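PDB 3VWA: cytoplasmic export protein 1 from Saccharomyces cerevisiae, which takes part in nuclear tRNA export, binding tRNA and possibly collecting it from export receptors at the nuclear pore for delivery to the translation machinery. Local coordinates for residues Ser392-Arg397 against Val433-Trp438; Gln399-Ile404 against Val440-Lys445; Lys426-Ser431 against Thr466-Asp471; Asn459-Ala464 against Glu489-Asn494. All coordinates share one frame; numbering follows the deposited sequence.

All four contacts lie in this chain's C-terminal helical HEAT-repeat part. Interactions 1 and 2 hold the same two elements, helices 394-407 and 433-446, at successive levels, and both are buried. Interaction 1 sits at the N-terminal ends, where an isoleucine meets an arginine already engaged in polar bonds; interaction 2, about 11 Å away between centres, is mainly aliphatic. Interaction 3 joins the ends of helices 413-427 and 454-469, is only partly buried, and is built round a glutamine amide; salt bridges Arg397-Asp430 and Arg436-Asp471 tie it to interaction 1. Interaction 4 is buried and apolar, packing the residues before helix 493-504 against helix 454-469. Ala464 connects it with interaction 3 by accepting from Gln428.

Interaction 1 of 4, residues Ser392-Arg397 against Val433-Trp438; sequences SDATLR and VEIRTW
Ala394 meets Ile435 where the first turn of helix 394-407 lies beside helix 433-446. The backbone does the closer touching: Ala394 O is 3.5 Å from Ile435 CD1, while its methyl CB stands back at 4.4 Å from that same CD1. One turn on, Arg397 takes the other share of the contact. Its CB lies 3.5 Å from Ile435 CD1, and its NE approaches CD1 equally closely, at 3.5 Å. The arginine chain bends at its third torsion (chi3 -60°), which folds the guanidinium back over its own helix, with Ala394 CA 3.5 Å above one face. Ile435 reaches this spot with its longer branch: CG1 is anti to the carbonyl carbon, and chi2 of 177° stretches CD1 straight ahead, across the arginine chain at about a right angle. The methyl comes at the guanidinium obliquely. The charged end has its own partners, a salt bridge from NH2 to Asp430 and a hydrogen bond from NH1 to the carbonyl of Asp391, so both neighbouring loops help to fix its rotation. No hydrogen bond joins the two segments directly. With its charge met from the loop leading to helix 433-446, the arginine can offer its aliphatic stem and NE side to an apolar methyl; apolar filling and an ionic tie work side by side at this end of the helix pair.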
loop_
_atom_site.group_PDB
_atom_site.type_symbol
_atom_site.label_atom_id
_atom_site.label_comp_id
_atom_site.label_asym_id
_atom_site.label_seq_id
_atom_site.Cartn_x
_atom_site.Cartn_y
_atom_site.Cartn_z
ATOM N N SER A 392 3.433 -32.520 -6.828
ATOM C CA SER A 392 2.795 -33.775 -6.482
ATOM C C SER A 392 1.443 -33.578 -5.877
ATOM O O SER A 392 0.625 -34.482 -5.917
ATOM C CB SER A 392 3.681 -34.627 -5.538
ATOM O OG SER A 392 3.775 -34.063 -4.228
ATOM N N ASP A 393 1.212 -32.414 -5.278
ATOM C CA ASP A 393 -0.089 -32.112 -4.666
ATOM C C ASP A 393 -1.048 -31.661 -5.799
ATOM O O ASP A 393 -0.773 -30.695 -6.522
ATOM C CB ASP A 393 0.109 -31.010 -3.615
ATOM C CG ASP A 393 -1.150 -30.705 -2.842
ATOM O OD1 ASP A 393 -1.373 -31.239 -1.714
ATOM O OD2 ASP A 393 -1.981 -29.972 -3.358
ATOM N N ALA A 394 -2.153 -32.379 -5.977
ATOM C CA ALA A 394 -3.068 -32.143 -7.087
ATOM C C ALA A 394 -3.743 -30.797 -6.945
ATOM O O ALA A 394 -4.103 -30.137 -7.944
ATOM C CB ALA A 394 -4.106 -33.252 -7.162
ATOM N N THR A 395 -3.875 -30.345 -5.708
ATOM C CA THR A 395 -4.518 -29.039 -5.469
ATOM C C THR A 395 -3.590 -27.870 -5.879
ATOM O O THR A 395 -4.071 -26.824 -6.420
ATOM C CB THR A 395 -5.074 -28.929 -4.033
ATOM O OG1 THR A 395 -4.012 -29.228 -3.130
ATOM C CG2 THR A 395 -6.118 -29.971 -3.804
ATOM N N LEU A 396 -2.273 -28.029 -5.682
ATOM C CA LEU A 396 -1.369 -26.988 -6.200
ATOM C C LEU A 396 -1.400 -27.003 -7.744
ATOM O O LEU A 396 -1.456 -25.936 -8.385
ATOM C CB LEU A 396 0.067 -27.131 -5.701
ATOM C CG LEU A 396 0.829 -25.878 -5.241
ATOM C CD1 LEU A 396 2.301 -25.912 -5.611
ATOM C CD2 LEU A 396 0.203 -24.569 -5.701
ATOM N N ARG A 397 -1.369 -28.195 -8.338
ATOM C CA ARG A 397 -1.476 -28.292 -9.819
ATOM C C ARG A 397 -2.755 -27.679 -10.347
ATOM O O ARG A 397 -2.694 -26.851 -11.261
ATOM C CB ARG A 397 -1.395 -29.733 -10.302
ATOM C CG ARG A 397 -0.207 -30.463 -9.748
ATOM C CD ARG A 397 0.136 -31.668 -10.606
ATOM N NE ARG A 397 -0.928 -32.676 -10.724
ATOM C CZ ARG A 397 -1.140 -33.657 -9.834
ATOM N NH1 ARG A 397 -0.411 -33.745 -8.714
ATOM N NH2 ARG A 397 -2.084 -34.559 -10.031
ATOM N N VAL A 433 -9.102 -36.005 -12.091
ATOM C CA VAL A 433 -10.190 -35.722 -13.025
ATOM C C VAL A 433 -10.480 -34.224 -13.075
ATOM O O VAL A 433 -10.818 -33.654 -14.138
ATOM C CB VAL A 433 -11.475 -36.539 -12.699
ATOM C CG1 VAL A 433 -12.069 -36.125 -11.351
ATOM C CG2 VAL A 433 -12.531 -36.380 -13.799
ATOM N N GLU A 434 -10.333 -33.578 -11.924
ATOM C CA GLU A 434 -10.603 -32.158 -11.832
ATOM C C GLU A 434 -9.627 -31.332 -12.759
ATOM O O GLU A 434 -10.048 -30.422 -13.484
ATOM C CB GLU A 434 -10.635 -31.757 -10.367
ATOM C CG GLU A 434 -11.306 -30.427 -10.057
ATOM C CD GLU A 434 -12.792 -30.398 -10.401
ATOM O OE1 GLU A 434 -13.436 -31.481 -10.408
ATOM O OE2 GLU A 434 -13.319 -29.292 -10.660
ATOM N N ILE A 435 -8.375 -31.748 -12.798
ATOM C CA ILE A 435 -7.346 -31.126 -13.583
ATOM C C ILE A 435 -7.587 -31.392 -15.037
ATOM O O ILE A 435 -7.445 -30.478 -15.850
ATOM C CB ILE A 435 -5.926 -31.609 -13.157
ATOM C CG1 ILE A 435 -5.611 -31.108 -11.746
ATOM C CG2 ILE A 435 -4.846 -31.115 -14.142
ATOM C CD1 ILE A 435 -4.257 -31.571 -11.183
ATOM N N ARG A 436 -7.946 -32.636 -15.378
ATOM C CA ARG A 436 -8.392 -32.953 -16.758
ATOM C C ARG A 436 -9.554 -32.114 -17.275
ATOM O O ARG A 436 -9.497 -31.630 -18.426
ATOM C CB ARG A 436 -8.629 -34.460 -16.996
ATOM C CG ARG A 436 -7.369 -35.297 -16.586
ATOM C CD ARG A 436 -7.317 -36.674 -17.188
ATOM N NE ARG A 436 -8.553 -37.444 -16.937
ATOM C CZ ARG A 436 -8.847 -38.111 -15.819
ATOM N NH1 ARG A 436 -10.004 -38.779 -15.765
ATOM N NH2 ARG A 436 -8.002 -38.134 -14.775
ATOM N N THR A 437 -10.580 -31.954 -16.436
ATOM C CA THR A 437 -11.781 -31.160 -16.727
ATOM C C THR A 437 -11.367 -29.698 -16.988
ATOM O O THR A 437 -11.712 -29.112 -18.039
ATOM C CB THR A 437 -12.811 -31.278 -15.561
ATOM O OG1 THR A 437 -13.095 -32.668 -15.309
ATOM C CG2 THR A 437 -14.157 -30.563 -15.866
ATOM N N TRP A 438 -10.595 -29.119 -16.067
ATOM C CA TRP A 438 -10.212 -27.714 -16.166
ATOM C C TRP A 438 -9.237 -27.466 -17.312
ATOM O O TRP A 438 -9.286 -26.394 -17.925
ATOM C CB TRP A 438 -9.659 -27.167 -14.846
ATOM C CG TRP A 438 -10.741 -26.647 -13.948
ATOM C CD1 TRP A 438 -11.396 -27.331 -12.934
ATOM C CD2 TRP A 438 -11.402 -25.355 -14.019
ATOM N NE1 TRP A 438 -12.369 -26.555 -12.358
ATOM C CE2 TRP A 438 -12.444 -25.368 -12.978
ATOM C CE3 TRP A 438 -11.281 -24.236 -14.838
ATOM C CZ2 TRP A 438 -13.267 -24.282 -12.753
ATOM C CZ3 TRP A 438 -12.135 -23.149 -14.607
ATOM C CH2 TRP A 438 -13.103 -23.175 -13.598
#

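Interaction 2 of 4, residues Gln399-Ile404 against Val440-Lys445; sequences QTLKTI and VIIISK
Ile442 is the residue of Val440-Lys445 that meets helix 394-407, touching Leu401, Lys402 and Ile404. Ahead of it, Val440 faces helices 454-469 and 474-487, while its carbonyl serves its own helix: Val440 O accepts from both Ser444 N and Ser444 OG, which arrive from opposite faces of the carbonyl plane. Ile442 itself points at the partner helix and uses both branches. CG1, beside the backbone N (chi1 -65°), lies 3.7 Å from Leu401 CD1, and the same CG1 is 3.7 Å from Leu401 O. The leucine comes to it with CG anti to the backbone N (chi1 173°), and the two chains run past each other in opposite directions. The shorter branch, Ile442 CG2, meets Ile404 CG2 at 4.2 Å, while Ile442 CD1 rests 4.5 Å from Lys402 CA. Further along, Ile443 turns to Leu424 of helix 413-427 and to Ala464. Lys445 ends the segment by stretching to a water, and weak bonds through that water link Lys445 NZ to Lys402 O, a loose bridge beside the aliphatic contact. The short axes run nearly parallel, 18° apart and 9.6 Å at closest approach. Near-parallel helices laid side by side in this way, with aliphatic residues between them, are typical of a HEAT-repeat solenoid, and residues 399-404 lie in the HEAT 1 repeat.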
loop_
_atom_site.group_PDB
_atom_site.type_symbol
_atom_site.label_atom_id
_atom_site.label_comp_id
_atom_site.label_asym_id
_atom_site.label_seq_id
_atom_site.Cartn_x
_atom_site.Cartn_y
_atom_site.Cartn_z
ATOM N N GLN A 399 -4.748 -25.406 -8.845
ATOM C CA GLN A 399 -4.739 -23.950 -8.726
ATOM C C GLN A 399 -3.784 -23.285 -9.694
ATOM O O GLN A 399 -4.101 -22.201 -10.192
ATOM C CB GLN A 399 -4.497 -23.446 -7.310
ATOM C CG GLN A 399 -5.604 -23.822 -6.338
ATOM C CD GLN A 399 -6.974 -23.342 -6.792
ATOM O OE1 GLN A 399 -7.775 -24.138 -7.184
ATOM N NE2 GLN A 399 -7.230 -22.033 -6.738
ATOM N N THR A 400 -2.601 -23.870 -9.923
ATOM C CA THR A 400 -1.694 -23.265 -10.891
ATOM C C THR A 400 -2.478 -23.212 -12.210
ATOM O O THR A 400 -2.551 -22.190 -12.851
ATOM C CB THR A 400 -0.386 -24.067 -11.056
ATOM O OG1 THR A 400 0.248 -24.283 -9.777
ATOM C CG2 THR A 400 0.580 -23.342 -11.943
ATOM N N LEU A 401 -3.096 -24.324 -12.580
ATOM C CA LEU A 401 -3.827 -24.413 -13.813
ATOM C C LEU A 401 -4.850 -23.308 -13.978
ATOM O O LEU A 401 -4.833 -22.595 -14.984
ATOM C CB LEU A 401 -4.434 -25.796 -13.984
ATOM C CG LEU A 401 -5.390 -26.012 -15.170
ATOM C CD1 LEU A 401 -4.739 -25.758 -16.547
ATOM C CD2 LEU A 401 -5.865 -27.447 -15.035
ATOM N N LYS A 402 -5.682 -23.120 -12.977
ATOM C CA LYS A 402 -6.751 -22.110 -13.025
ATOM C C LYS A 402 -6.233 -20.662 -13.018
ATOM O O LYS A 402 -7.004 -19.693 -13.117
ATOM C CB LYS A 402 -7.605 -22.227 -11.770
ATOM C CG LYS A 402 -8.453 -23.471 -11.636
ATOM C CD LYS A 402 -9.515 -23.191 -10.581
ATOM C CE LYS A 402 -10.389 -24.416 -10.320
ATOM N NZ LYS A 402 -11.587 -24.076 -9.489
ATOM N N THR A 403 -4.946 -20.494 -12.790
ATOM C CA THR A 403 -4.393 -19.155 -12.679
ATOM C C THR A 403 -3.751 -18.741 -14.007
ATOM O O THR A 403 -3.402 -17.606 -14.169
ATOM C CB THR A 403 -3.368 -19.135 -11.500
ATOM O OG1 THR A 403 -4.093 -19.400 -10.296
ATOM C CG2 THR A 403 -2.667 -17.815 -11.336
ATOM N N ILE A 404 -3.572 -19.678 -14.936
ATOM C CA ILE A 404 -2.843 -19.433 -16.173
ATOM C C ILE A 404 -3.444 -18.287 -16.984
ATOM O O ILE A 404 -2.704 -17.448 -17.508
ATOM C CB ILE A 404 -2.781 -20.731 -17.042
ATOM C CG1 ILE A 404 -1.689 -21.674 -16.518
ATOM C CG2 ILE A 404 -2.466 -20.404 -18.494
ATOM C CD1 ILE A 404 -1.753 -23.087 -17.096
ATOM N N VAL A 440 -9.186 -28.576 -20.362
ATOM C CA VAL A 440 -9.866 -28.301 -21.628
ATOM C C VAL A 440 -10.560 -26.898 -21.664
ATOM O O VAL A 440 -10.629 -26.237 -22.728
ATOM C CB VAL A 440 -10.771 -29.516 -22.090
ATOM C CG1 VAL A 440 -11.997 -29.710 -21.212
ATOM C CG2 VAL A 440 -11.205 -29.372 -23.537
ATOM N N ILE A 441 -11.047 -26.480 -20.502
ATOM C CA ILE A 441 -11.621 -25.135 -20.254
ATOM C C ILE A 441 -10.518 -24.121 -20.480
ATOM O O ILE A 441 -10.675 -23.225 -21.300
ATOM C CB ILE A 441 -12.214 -25.024 -18.822
ATOM C CG1 ILE A 441 -13.247 -26.127 -18.586
ATOM C CG2 ILE A 441 -12.899 -23.687 -18.578
ATOM C CD1 ILE A 441 -14.517 -25.987 -19.417
ATOM N N ILE A 442 -9.351 -24.335 -19.854
ATOM C CA ILE A 442 -8.251 -23.353 -19.976
ATOM C C ILE A 442 -7.733 -23.263 -21.414
ATOM O O ILE A 442 -7.396 -22.149 -21.905
ATOM C CB ILE A 442 -7.065 -23.642 -18.986
ATOM C CG1 ILE A 442 -7.460 -23.480 -17.494
ATOM C CG2 ILE A 442 -5.883 -22.771 -19.275
ATOM C CD1 ILE A 442 -8.369 -22.259 -17.219
ATOM N N ILE A 443 -7.605 -24.425 -22.067
ATOM C CA ILE A 443 -7.169 -24.414 -23.447
ATOM C C ILE A 443 -8.182 -23.627 -24.353
ATOM O O ILE A 443 -7.751 -22.913 -25.241
ATOM C CB ILE A 443 -7.006 -25.826 -24.019
ATOM C CG1 ILE A 443 -5.825 -26.505 -23.358
ATOM C CG2 ILE A 443 -6.895 -25.765 -25.559
ATOM C CD1 ILE A 443 -5.786 -28.003 -23.635
ATOM N N SER A 444 -9.495 -23.793 -24.134
ATOM C CA SER A 444 -10.485 -23.052 -24.896
ATOM C C SER A 444 -10.326 -21.586 -24.668
ATOM O O SER A 444 -10.289 -20.789 -25.612
ATOM C CB SER A 444 -11.879 -23.429 -24.445
ATOM O OG SER A 444 -12.070 -24.784 -24.663
ATOM N N LYS A 445 -10.173 -21.244 -23.392
ATOM C CA LYS A 445 -9.985 -19.887 -22.970
ATOM C C LYS A 445 -8.844 -19.189 -23.699
ATOM O O LYS A 445 -9.047 -18.100 -24.242
ATOM C CB LYS A 445 -9.857 -19.848 -21.449
ATOM C CG LYS A 445 -10.036 -18.487 -20.825
ATOM C CD LYS A 445 -10.466 -18.594 -19.360
ATOM C CE LYS A 445 -10.206 -17.259 -18.683
ATOM N NZ LYS A 445 -10.036 -17.317 -17.190
HETATM O O HOH W 1 -9.918 -19.124 -14.585
#

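Interaction 3 of 4, residues Lys426-Ser431 against Thr466-Asp471; sequences KTQVDS and TKSLKD
The flat group at the centre is the carboxamide of Gln428, and Lys467 covers one face of it: Lys467 CG lies over the amide carbon, 3.8 Å from Gln428 CD, and Lys467 CB is 3.8 Å from Gln428 NE2. Val440 and Ile443 of helix 433-446 approach from the other side of the amide plane, Ile443 CD1 coming within 4.2 Å of Gln428 OE1. Ser468 stands at the nitrogen end, where Ser468 OG and Gln428 NE2 are modelled 2.5 Å apart. The glutamine spans the distance because CG is anti to the backbone N (chi1 -173°) and the chain stays extended beyond it. It slides past the stem of Lys467 in the opposite direction. Gln428 NE2 finds its acceptor one turn back on the partner helix, at the carbonyl of Ala464, and Ser468 OG donates to that same carbonyl. Around this, Gln428 sits in the type I turn Thr427-Asp430 that follows helix 413-427, and the nearby carboxylate of Asp471 pairs with Arg436. With a serine in place of Gln428, Ala464 O would probably lose its donor from across the contact, and the stem of Lys467 the surface it lies on. The contact thus joins two helix ends through one amide, sandwiched by aliphatic groups and fixed by a backbone carbonyl.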
loop_
_atom_site.group_PDB
_atom_site.type_symbol
_atom_site.label_atom_id
_atom_site.label_comp_id
_atom_site.label_asym_id
_atom_site.label_seq_id
_atom_site.Cartn_x
_atom_site.Cartn_y
_atom_site.Cartn_z
ATOM N N LYS A 426 -0.019 -32.248 -21.189
ATOM C CA LYS A 426 0.233 -33.154 -20.089
ATOM C C LYS A 426 -0.864 -33.132 -19.047
ATOM O O LYS A 426 -1.347 -34.162 -18.653
ATOM C CB LYS A 426 1.582 -32.890 -19.435
ATOM C CG LYS A 426 2.019 -34.100 -18.634
ATOM C CD LYS A 426 3.087 -33.788 -17.599
ATOM C CE LYS A 426 3.118 -34.846 -16.487
ATOM N NZ LYS A 426 3.642 -34.178 -15.248
ATOM N N THR A 427 -1.286 -31.956 -18.610
ATOM C CA THR A 427 -2.344 -31.907 -17.616
ATOM C C THR A 427 -3.704 -32.446 -18.107
ATOM O O THR A 427 -4.540 -32.783 -17.327
ATOM C CB THR A 427 -2.437 -30.510 -16.935
ATOM O OG1 THR A 427 -3.062 -29.557 -17.820
ATOM C CG2 THR A 427 -0.986 -30.055 -16.517
ATOM N N GLN A 428 -3.889 -32.567 -19.407
ATOM C CA GLN A 428 -5.085 -33.164 -19.934
ATOM C C GLN A 428 -5.145 -34.698 -19.682
ATOM O O GLN A 428 -6.223 -35.325 -19.770
ATOM C CB GLN A 428 -5.225 -32.799 -21.425
ATOM C CG GLN A 428 -6.540 -33.238 -22.045
ATOM C CD GLN A 428 -6.876 -32.551 -23.367
ATOM O OE1 GLN A 428 -5.989 -32.131 -24.144
ATOM N NE2 GLN A 428 -8.178 -32.449 -23.641
ATOM N N VAL A 429 -4.004 -35.300 -19.360
ATOM C CA VAL A 429 -3.988 -36.743 -19.039
ATOM C C VAL A 429 -3.647 -36.961 -17.532
ATOM O O VAL A 429 -3.246 -38.053 -17.078
ATOM C CB VAL A 429 -3.068 -37.526 -20.035
ATOM C CG1 VAL A 429 -1.646 -36.985 -20.032
ATOM C CG2 VAL A 429 -3.039 -39.013 -19.710
ATOM N N ASP A 430 -3.817 -35.895 -16.757
ATOM C CA ASP A 430 -3.427 -35.890 -15.363
ATOM C C ASP A 430 -4.217 -36.941 -14.641
ATOM O O ASP A 430 -5.399 -37.158 -14.952
ATOM C CB ASP A 430 -3.725 -34.507 -14.752
ATOM C CG ASP A 430 -2.979 -34.259 -13.440
ATOM O OD1 ASP A 430 -1.945 -33.579 -13.469
ATOM O OD2 ASP A 430 -3.455 -34.729 -12.377
ATOM N N SER A 431 -3.596 -37.546 -13.622
ATOM C CA SER A 431 -4.288 -38.485 -12.767
ATOM C C SER A 431 -5.545 -37.932 -12.073
ATOM O O SER A 431 -6.467 -38.682 -11.824
ATOM C CB SER A 431 -3.316 -39.077 -11.736
ATOM O OG SER A 431 -2.699 -38.044 -11.000
ATOM N N THR A 466 -11.293 -33.595 -28.917
ATOM C CA THR A 466 -11.284 -35.033 -29.252
ATOM C C THR A 466 -10.690 -35.869 -28.101
ATOM O O THR A 466 -11.293 -36.866 -27.669
ATOM C CB THR A 466 -10.431 -35.244 -30.508
ATOM O OG1 THR A 466 -11.052 -34.585 -31.623
ATOM C CG2 THR A 466 -10.216 -36.732 -30.830
ATOM N N LYS A 467 -9.530 -35.426 -27.592
ATOM C CA LYS A 467 -8.911 -36.043 -26.408
ATOM C C LYS A 467 -9.837 -36.128 -25.195
ATOM O O LYS A 467 -9.975 -37.187 -24.601
ATOM C CB LYS A 467 -7.605 -35.304 -26.055
ATOM C CG LYS A 467 -6.692 -35.972 -25.037
ATOM C CD LYS A 467 -6.545 -37.461 -25.214
ATOM C CE LYS A 467 -5.240 -37.926 -24.579
ATOM N NZ LYS A 467 -5.435 -39.224 -23.890
ATOM N N SER A 468 -10.497 -35.033 -24.860
ATOM C CA SER A 468 -11.326 -34.969 -23.655
ATOM C C SER A 468 -12.583 -35.834 -23.797
ATOM O O SER A 468 -13.072 -36.375 -22.817
ATOM C CB SER A 468 -11.764 -33.530 -23.305
ATOM O OG SER A 468 -10.630 -32.684 -23.259
ATOM N N LEU A 469 -13.066 -35.979 -25.009
ATOM C CA LEU A 469 -14.311 -36.735 -25.239
ATOM C C LEU A 469 -14.076 -38.233 -25.277
ATOM O O LEU A 469 -15.044 -38.993 -25.266
ATOM C CB LEU A 469 -14.998 -36.267 -26.528
ATOM C CG LEU A 469 -15.738 -34.947 -26.390
ATOM C CD1 LEU A 469 -16.059 -34.497 -27.817
ATOM C CD2 LEU A 469 -17.026 -35.058 -25.571
ATOM N N LYS A 470 -12.806 -38.646 -25.294
ATOM C CA LYS A 470 -12.438 -40.029 -25.029
ATOM C C LYS A 470 -12.178 -40.258 -23.543
ATOM O O LYS A 470 -11.731 -41.340 -23.184
ATOM C CB LYS A 470 -11.130 -40.470 -25.738
ATOM C CG LYS A 470 -10.825 -39.824 -27.066
ATOM C CD LYS A 470 -10.356 -40.800 -28.135
ATOM C CE LYS A 470 -10.393 -40.074 -29.492
ATOM N NZ LYS A 470 -11.188 -40.776 -30.529
ATOM N N ASP A 471 -12.401 -39.274 -22.678
ATOM C CA ASP A 471 -11.932 -39.452 -21.296
ATOM C C ASP A 471 -12.779 -40.569 -20.659
ATOM O O ASP A 471 -13.995 -40.633 -20.933
ATOM C CB ASP A 471 -12.012 -38.121 -20.506
ATOM C CG ASP A 471 -11.388 -38.193 -19.114
ATOM O OD1 ASP A 471 -10.219 -37.747 -18.925
ATOM O OD2 ASP A 471 -12.059 -38.668 -18.168
#

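Interaction 4 of 4, residues Asn459-Ala464 against Glu489-Asn494; sequences NILATA and ELFDVN
The turn that leads into the HEAT 2 repeat packs here on helix 454-469, setting Leu490 and Phe491 against Leu461. Phe491 brings the far end of its ring. Phe491 CZ is 3.8 Å from Leu461 CB, which sits at the ring edge, near its plane. The leucine adds a second carbon to the same end, with Leu461 CD1 3.9 Å from Phe491 CZ. Because Leu461 has CG anti to the carbonyl carbon (chi1 -70°), its CD1 branch reaches the turn, and Leu461 CD1 also meets Leu490 CD1 at 4.0 Å. One methyl is thus shared by two successive residues. The ring is further enclosed by Ile496 and Ile500 of helix 493-504 and by Tyr526 of helix 513-536, while Asp492 caps the start of helix 493-504. Replacing Phe491 by an alanine would probably open a gap between Leu461 and the two helices that follow, leaving Leu461 CB and CD1 without the ring edge they rest on. No hydrogen bond crosses between the segments, so the contact itself is apolar; beside it, Arg457 of helix 454-469 donates from NH2 to Leu490 O and adds a polar tie between helix and turn.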
loop_
_atom_site.group_PDB
_atom_site.type_symbol
_atom_site.label_atom_id
_atom_site.label_comp_id
_atom_site.label_asym_id
_atom_site.label_seq_id
_atom_site.Cartn_x
_atom_site.Cartn_y
_atom_site.Cartn_z
ATOM N N ASN A 459 -6.972 -26.490 -35.317
ATOM C CA ASN A 459 -6.322 -27.801 -35.020
ATOM C C ASN A 459 -6.073 -28.023 -33.539
ATOM O O ASN A 459 -6.302 -29.078 -33.035
ATOM C CB ASN A 459 -4.971 -27.924 -35.752
ATOM C CG ASN A 459 -5.143 -28.028 -37.235
ATOM O OD1 ASN A 459 -6.253 -28.312 -37.708
ATOM N ND2 ASN A 459 -4.053 -27.821 -37.995
ATOM N N ILE A 460 -5.601 -27.000 -32.861
ATOM C CA ILE A 460 -5.495 -27.018 -31.418
ATOM C C ILE A 460 -6.798 -27.328 -30.688
ATOM O O ILE A 460 -6.842 -28.168 -29.779
ATOM C CB ILE A 460 -4.930 -25.672 -30.951
ATOM C CG1 ILE A 460 -3.454 -25.586 -31.374
ATOM C CG2 ILE A 460 -5.171 -25.477 -29.449
ATOM C CD1 ILE A 460 -2.892 -24.196 -31.160
ATOM N N LEU A 461 -7.868 -26.668 -31.094
ATOM C CA LEU A 461 -9.131 -26.924 -30.426
ATOM C C LEU A 461 -9.658 -28.325 -30.726
ATOM O O LEU A 461 -10.072 -29.067 -29.784
ATOM C CB LEU A 461 -10.178 -25.849 -30.800
ATOM C CG LEU A 461 -9.869 -24.455 -30.210
ATOM C CD1 LEU A 461 -10.699 -23.331 -30.835
ATOM C CD2 LEU A 461 -9.900 -24.450 -28.667
ATOM N N ALA A 462 -9.663 -28.694 -32.017
ATOM C CA ALA A 462 -10.231 -30.015 -32.409
ATOM C C ALA A 462 -9.513 -31.111 -31.687
ATOM O O ALA A 462 -10.155 -32.045 -31.190
ATOM C CB ALA A 462 -10.213 -30.270 -33.915
ATOM N N THR A 463 -8.178 -31.009 -31.635
ATOM C CA THR A 463 -7.364 -32.042 -30.965
ATOM C C THR A 463 -7.648 -32.130 -29.438
ATOM O O THR A 463 -7.734 -33.215 -28.859
ATOM C CB THR A 463 -5.845 -31.782 -31.135
ATOM O OG1 THR A 463 -5.511 -31.575 -32.519
ATOM C CG2 THR A 463 -5.029 -32.955 -30.560
ATOM N N ALA A 464 -7.724 -30.988 -28.785
ATOM C CA ALA A 464 -7.955 -30.961 -27.351
ATOM C C ALA A 464 -9.347 -31.494 -27.014
ATOM O O ALA A 464 -9.509 -32.219 -26.022
ATOM C CB ALA A 464 -7.778 -29.536 -26.823
ATOM N N GLU A 489 -18.305 -19.815 -32.601
ATOM C CA GLU A 489 -17.925 -18.611 -33.342
ATOM C C GLU A 489 -16.485 -18.611 -33.836
ATOM O O GLU A 489 -16.139 -17.760 -34.663
ATOM C CB GLU A 489 -18.125 -17.344 -32.509
ATOM C CG GLU A 489 -18.792 -17.553 -31.185
ATOM C CD GLU A 489 -19.291 -16.244 -30.630
ATOM O OE1 GLU A 489 -18.834 -15.918 -29.495
ATOM O OE2 GLU A 489 -20.078 -15.543 -31.361
ATOM N N LEU A 490 -15.651 -19.533 -33.334
ATOM C CA LEU A 490 -14.233 -19.594 -33.796
ATOM C C LEU A 490 -14.019 -20.574 -34.951
ATOM O O LEU A 490 -12.902 -20.686 -35.482
ATOM C CB LEU A 490 -13.300 -19.971 -32.655
ATOM C CG LEU A 490 -13.447 -19.210 -31.338
ATOM C CD1 LEU A 490 -12.571 -19.801 -30.248
ATOM C CD2 LEU A 490 -13.133 -17.720 -31.541
ATOM N N PHE A 491 -15.084 -21.296 -35.312
ATOM C CA PHE A 491 -15.066 -22.213 -36.454
ATOM C C PHE A 491 -15.961 -21.707 -37.573
ATOM O O PHE A 491 -17.251 -21.593 -37.417
ATOM C CB PHE A 491 -15.537 -23.621 -36.039
ATOM C CG PHE A 491 -14.754 -24.208 -34.901
ATOM C CD1 PHE A 491 -13.389 -24.370 -34.989
ATOM C CD2 PHE A 491 -15.406 -24.637 -33.755
ATOM C CE1 PHE A 491 -12.678 -24.913 -33.921
ATOM C CE2 PHE A 491 -14.711 -25.224 -32.703
ATOM C CZ PHE A 491 -13.340 -25.351 -32.780
ATOM N N ASP A 492 -15.326 -21.381 -38.698
ATOM C CA ASP A 492 -16.113 -21.055 -39.893
ATOM C C ASP A 492 -16.694 -22.369 -40.468
ATOM O O ASP A 492 -16.358 -23.473 -39.996
ATOM C CB ASP A 492 -15.273 -20.358 -40.951
ATOM C CG ASP A 492 -14.098 -21.218 -41.407
ATOM O OD1 ASP A 492 -14.120 -22.457 -41.229
ATOM O OD2 ASP A 492 -13.161 -20.679 -42.001
ATOM N N VAL A 493 -17.583 -22.261 -41.456
ATOM C CA VAL A 493 -18.377 -23.427 -41.834
ATOM C C VAL A 493 -17.511 -24.406 -42.530
ATOM O O VAL A 493 -17.776 -25.586 -42.521
ATOM C CB VAL A 493 -19.621 -23.133 -42.719
ATOM C CG1 VAL A 493 -20.790 -22.626 -41.875
ATOM C CG2 VAL A 493 -19.269 -22.193 -43.877
ATOM N N ASN A 494 -16.482 -23.901 -43.174
ATOM C CA ASN A 494 -15.527 -24.770 -43.769
ATOM C C ASN A 494 -14.842 -25.723 -42.775
ATOM O O ASN A 494 -14.664 -26.894 -43.036
ATOM C CB ASN A 494 -14.481 -23.921 -44.442
ATOM C CG ASN A 494 -13.912 -24.615 -45.619
ATOM O OD1 ASN A 494 -12.852 -25.245 -45.533
ATOM N ND2 ASN A 494 -14.654 -24.575 -46.725
#